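Local coordinates for CRISPR/cas2 protein (PDB 6K2E) that probably serves in CRISPR immunity as a Cas2-family protein, a small nucleic-acid-binding component linked to the acquisition of new spacers, at residues R19-L28 and E47-K57. Numbering follows the deposited sequence.
Sequences RVHKLLKTYL and ELEMRLKRIVK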
loop_
_atom_site.group_PDB
_atom_site.type_symbol
_atom_site.label_atom_id
_atom_site.label_comp_id
_atom_site.label_asym_id
_atom_site.label_seq_id
_atom_site.Cartn_x
_atom_site.Cartn_y
_atom_site.Cartn_z
ATOM N N ARG A 19 -11.935 -11.823 8.086
ATOM C CA ARG A 19 -11.431 -12.980 7.375
ATOM C C ARG A 19 -10.227 -12.620 6.521
ATOM O O ARG A 19 -9.255 -13.379 6.497
ATOM C CB ARG A 19 -12.525 -13.555 6.474
ATOM C CG ARG A 19 -13.789 -13.986 7.172
ATOM C CD ARG A 19 -14.844 -14.442 6.168
ATOM N NE ARG A 19 -14.405 -15.666 5.508
ATOM C CZ ARG A 19 -14.799 -16.059 4.297
ATOM N NH1 ARG A 19 -15.669 -15.325 3.590
ATOM N NH2 ARG A 19 -14.321 -17.199 3.799
ATOM N N VAL A 20 -10.206 -11.408 5.958
ATOM C CA VAL A 20 -9.057 -10.970 5.172
ATOM C C VAL A 20 -7.866 -10.686 6.084
ATOM O O VAL A 20 -6.736 -11.091 5.786
ATOM C CB VAL A 20 -9.437 -9.744 4.308
ATOM C CG1 VAL A 20 -8.218 -9.080 3.702
ATOM C CG2 VAL A 20 -10.345 -10.151 3.187
ATOM N N HIS A 21 -8.111 -10.080 7.249
ATOM C CA HIS A 21 -7.022 -9.721 8.159
ATOM C C HIS A 21 -6.382 -10.943 8.815
ATOM O O HIS A 21 -5.150 -11.010 8.924
ATOM C CB HIS A 21 -7.535 -8.748 9.223
ATOM C CG HIS A 21 -6.472 -8.228 10.146
ATOM N ND1 HIS A 21 -6.153 -8.845 11.343
ATOM C CD2 HIS A 21 -5.671 -7.137 10.057
ATOM C CE1 HIS A 21 -5.189 -8.165 11.941
ATOM N NE2 HIS A 21 -4.874 -7.128 11.179
ATOM N N LYS A 22 -7.190 -11.935 9.219
ATOM C CA LYS A 22 -6.643 -13.134 9.859
ATOM C C LYS A 22 -5.848 -13.966 8.863
ATOM O O LYS A 22 -4.767 -14.479 9.193
ATOM C CB LYS A 22 -7.768 -13.978 10.475
ATOM C CG LYS A 22 -8.278 -13.467 11.819
ATOM C CD LYS A 22 -9.153 -14.494 12.531
ATOM C CE LYS A 22 -9.690 -13.950 13.865
ATOM N NZ LYS A 22 -8.666 -13.185 14.642
ATOM N N LEU A 23 -6.337 -14.030 7.621
ATOM C CA LEU A 23 -5.648 -14.748 6.559
ATOM C C LEU A 23 -4.309 -14.097 6.227
ATOM O O LEU A 23 -3.288 -14.804 6.121
ATOM C CB LEU A 23 -6.549 -14.807 5.328
ATOM C CG LEU A 23 -5.925 -15.373 4.063
ATOM C CD1 LEU A 23 -5.502 -16.824 4.279
ATOM C CD2 LEU A 23 -6.862 -15.222 2.858
ATOM N N LEU A 24 -4.277 -12.750 6.139
ATOM C CA LEU A 24 -3.020 -12.064 5.868
ATOM C C LEU A 24 -2.043 -12.129 7.039
ATOM O O LEU A 24 -0.837 -11.995 6.810
ATOM C CB LEU A 24 -3.281 -10.614 5.496
ATOM C CG LEU A 24 -3.838 -10.366 4.098
ATOM C CD1 LEU A 24 -4.414 -8.953 3.937
ATOM C CD2 LEU A 24 -2.771 -10.643 3.057
ATOM N N LYS A 25 -2.520 -12.342 8.278
ATOM C CA LYS A 25 -1.598 -12.429 9.415
ATOM C C LYS A 25 -0.917 -13.795 9.510
ATOM O O LYS A 25 0.170 -13.901 10.086
ATOM C CB LYS A 25 -2.326 -12.088 10.729
ATOM C CG LYS A 25 -1.421 -11.960 12.019
ATOM C CD LYS A 25 -1.302 -10.512 12.615
ATOM C CE LYS A 25 -0.004 -10.318 13.476
ATOM N NZ LYS A 25 1.220 -9.753 12.761
ATOM N N THR A 26 -1.511 -14.837 8.923
ATOM C CA THR A 26 -0.823 -16.118 8.795
ATOM C C THR A 26 0.438 -16.008 7.927
ATOM O O THR A 26 1.451 -16.640 8.243
ATOM C CB THR A 26 -1.785 -17.222 8.307
ATOM O OG1 THR A 26 -2.422 -16.841 7.092
ATOM C CG2 THR A 26 -2.837 -17.427 9.350
ATOM N N TYR A 27 0.395 -15.244 6.820
ATOM C CA TYR A 27 1.543 -15.214 5.916
ATOM C C TYR A 27 2.456 -14.027 6.141
ATOM O O TYR A 27 3.648 -14.138 5.850
ATOM C CB TYR A 27 1.102 -15.181 4.449
ATOM C CG TYR A 27 0.329 -16.378 3.971
ATOM C CD1 TYR A 27 -1.033 -16.475 4.222
ATOM C CD2 TYR A 27 0.949 -17.409 3.263
ATOM C CE1 TYR A 27 -1.764 -17.551 3.796
ATOM C CE2 TYR A 27 0.218 -18.508 2.828
ATOM C CZ TYR A 27 -1.145 -18.563 3.108
ATOM O OH TYR A 27 -1.936 -19.610 2.713
ATOM N N LEU A 28 1.943 -12.882 6.600
ATOM C CA LEU A 28 2.685 -11.630 6.476
ATOM C C LEU A 28 2.711 -10.871 7.792
ATOM O O LEU A 28 1.968 -11.161 8.728
ATOM C CB LEU A 28 2.086 -10.745 5.367
ATOM C CG LEU A 28 2.252 -11.306 3.945
ATOM C CD1 LEU A 28 1.413 -10.577 2.904
ATOM C CD2 LEU A 28 3.718 -11.281 3.581
ATOM N N GLU A 47 -0.636 -19.419 -2.779
ATOM C CA GLU A 47 -1.611 -19.959 -1.829
ATOM C C GLU A 47 -2.430 -18.849 -1.179
ATOM O O GLU A 47 -3.655 -18.971 -1.044
ATOM C CB GLU A 47 -0.901 -20.799 -0.766
ATOM C CG GLU A 47 -1.808 -21.709 0.076
ATOM C CD GLU A 47 -1.031 -22.456 1.167
ATOM O OE1 GLU A 47 -0.416 -21.791 2.025
ATOM O OE2 GLU A 47 -1.008 -23.710 1.154
ATOM N N LEU A 48 -1.763 -17.750 -0.818
ATOM C CA LEU A 48 -2.421 -16.595 -0.227
ATOM C C LEU A 48 -3.412 -15.973 -1.191
ATOM O O LEU A 48 -4.534 -15.630 -0.799
ATOM C CB LEU A 48 -1.369 -15.570 0.172
ATOM C CG LEU A 48 -1.884 -14.202 0.581
ATOM C CD1 LEU A 48 -2.751 -14.309 1.841
ATOM C CD2 LEU A 48 -0.713 -13.293 0.803
ATOM N N GLU A 49 -3.016 -15.843 -2.461
ATOM C CA GLU A 49 -3.874 -15.231 -3.465
ATOM C C GLU A 49 -5.102 -16.077 -3.736
ATOM O O GLU A 49 -6.199 -15.540 -3.920
ATOM C CB GLU A 49 -3.086 -15.025 -4.745
ATOM C CG GLU A 49 -3.768 -14.114 -5.705
ATOM C CD GLU A 49 -4.497 -14.869 -6.752
ATOM O OE1 GLU A 49 -4.269 -16.089 -6.847
ATOM O OE2 GLU A 49 -5.314 -14.251 -7.451
ATOM N N MET A 50 -4.934 -17.403 -3.753
ATOM C CA MET A 50 -6.064 -18.306 -3.933
ATOM C C MET A 50 -7.014 -18.231 -2.741
ATOM O O MET A 50 -8.236 -18.231 -2.913
ATOM C CB MET A 50 -5.564 -19.740 -4.149
ATOM C CG MET A 50 -6.675 -20.792 -4.361
ATOM S SD MET A 50 -7.113 -21.724 -2.861
ATOM C CE MET A 50 -7.606 -23.320 -3.520
ATOM N N ARG A 51 -6.475 -18.182 -1.530
ATOM C CA ARG A 51 -7.349 -18.086 -0.374
ATOM C C ARG A 51 -7.994 -16.701 -0.275
ATOM O O ARG A 51 -9.160 -16.597 0.131
ATOM C CB ARG A 51 -6.562 -18.454 0.887
ATOM C CG ARG A 51 -6.304 -19.963 0.991
ATOM C CD ARG A 51 -5.285 -20.331 2.064
ATOM N NE ARG A 51 -5.923 -20.458 3.372
ATOM C CZ ARG A 51 -5.265 -20.492 4.528
ATOM N NH1 ARG A 51 -3.939 -20.419 4.543
ATOM N NH2 ARG A 51 -5.932 -20.582 5.673
ATOM N N LEU A 52 -7.288 -15.646 -0.715
ATOM C CA LEU A 52 -7.889 -14.315 -0.785
ATOM C C LEU A 52 -8.988 -14.270 -1.829
ATOM O O LEU A 52 -10.035 -13.653 -1.609
ATOM C CB LEU A 52 -6.833 -13.266 -1.128
ATOM C CG LEU A 52 -5.939 -12.727 -0.009
ATOM C CD1 LEU A 52 -4.713 -12.028 -0.565
ATOM C CD2 LEU A 52 -6.714 -11.800 0.901
ATOM N N LYS A 53 -8.788 -14.978 -2.944
ATOM C CA LYS A 53 -9.749 -14.946 -4.037
ATOM C C LYS A 53 -11.058 -15.619 -3.653
ATOM O O LYS A 53 -12.120 -15.259 -4.178
ATOM C CB LYS A 53 -9.149 -15.609 -5.271
ATOM C CG LYS A 53 -9.644 -15.045 -6.581
ATOM C CD LYS A 53 -8.771 -15.525 -7.712
ATOM C CE LYS A 53 -8.387 -14.356 -8.598
ATOM N NZ LYS A 53 -7.328 -14.753 -9.560
ATOM N N ARG A 54 -11.008 -16.566 -2.722
ATOM C CA ARG A 54 -12.215 -17.231 -2.267
ATOM C C ARG A 54 -12.929 -16.450 -1.182
ATOM O O ARG A 54 -14.081 -16.767 -0.880
ATOM C CB ARG A 54 -11.880 -18.643 -1.762
ATOM C CG ARG A 54 -11.183 -19.515 -2.820
ATOM C CD ARG A 54 -11.281 -21.029 -2.590
ATOM N NE ARG A 54 -12.553 -21.439 -1.999
ATOM C CZ ARG A 54 -13.678 -21.623 -2.688
ATOM N NH1 ARG A 54 -13.688 -21.474 -4.009
ATOM N NH2 ARG A 54 -14.788 -21.989 -2.060
ATOM N N ILE A 55 -12.321 -15.390 -0.663
ATOM C CA ILE A 55 -12.940 -14.551 0.355
ATOM C C ILE A 55 -13.601 -13.336 -0.270
ATOM O O ILE A 55 -14.751 -13.019 0.046
ATOM C CB ILE A 55 -11.901 -14.117 1.411
ATOM C CG1 ILE A 55 -11.489 -15.271 2.315
ATOM C CG2 ILE A 55 -12.463 -12.996 2.269
ATOM C CD1 ILE A 55 -10.497 -14.850 3.385
ATOM N N VAL A 56 -12.890 -12.679 -1.196
ATOM C CA VAL A 56 -13.335 -11.403 -1.736
ATOM C C VAL A 56 -14.541 -11.628 -2.637
ATOM O O VAL A 56 -14.635 -12.617 -3.380
ATOM C CB VAL A 56 -12.195 -10.661 -2.463
ATOM C CG1 VAL A 56 -11.078 -10.344 -1.479
ATOM C CG2 VAL A 56 -11.686 -11.424 -3.673
ATOM N N LYS A 57 -15.505 -10.738 -2.503
ATOM C CA LYS A 57 -16.742 -10.740 -3.254
ATOM C C LYS A 57 -17.098 -9.287 -3.483
ATOM O O LYS A 57 -16.744 -8.450 -2.652
ATOM C CB LYS A 57 -17.881 -11.442 -2.477
ATOM C CG LYS A 57 -17.823 -12.956 -2.470
ATOM C CD LYS A 57 -18.164 -13.573 -1.100
ATOM C CE LYS A 57 -17.505 -14.967 -0.914
ATOM N NZ LYS A 57 -16.733 -15.064 0.390
#
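Arg19 lays one face of its guanidinium over Ile55, with NH2 3.7 Å from CG1, so that an exposed, long-chained residue covers an apolar side chain. Its NH1 also comes near Lys57 NZ, a pair of like charges; that lysine donates to the carbonyl of Ile55. One residue on, Val20 suits the side of the helix facing the sheet: its CG2 branch packs on Ile55 CG2 at 3.7 Å, and CG1 meets Leu52. Leu23 is a knob in a hole formed by Leu48, Arg51, Leu52 and Ile55, whose apolar and guanidinium walls suit a branched apolar side chain. CG, anti to the backbone N (chi1 173°), enters the hole, and the fork there parts the methyls: CD2 reaches Leu52 and Ile55, while CD1 lies 3.7 Å above the centre of the Arg51 guanidinium. Leu24 CD2 meets both methyls of Leu48, the side chains crossing at about a right angle.

Leu48 CB sits 4.0 Å from the centroid of the Tyr27 ring, almost on its normal, in a CH-pi contact. The hydroxyl donates to Glu47 OE1 at 2.7 Å, from above the carboxylate plane. It accepts from Arg51 NH1 at 2.8 Å, lying near the guanidinium plane (12° out), and so links opposite charges one helical turn apart. Were Tyr27 an alanine, Glu47 and Arg51 would probably lose the hydroxyl they share, and a gap would be likely to open over Leu48 CB. Leu28, buried and apolar, suits its place between Leu48 and the sheet.

Helical segments 19-27 and 47-55 run antiparallel (173°), axes 10.4 Å apart at closest, on one side of the antiparallel sheet, consistent with the ferredoxin-like fold of Cas2 proteins. Leu24 and Leu28 rest on Phe36 of strand 35-41, Val20 and Leu24 on Tyr10 of strand 3-11, and Leu52 on Val62 and Ile64 of strand 61-67.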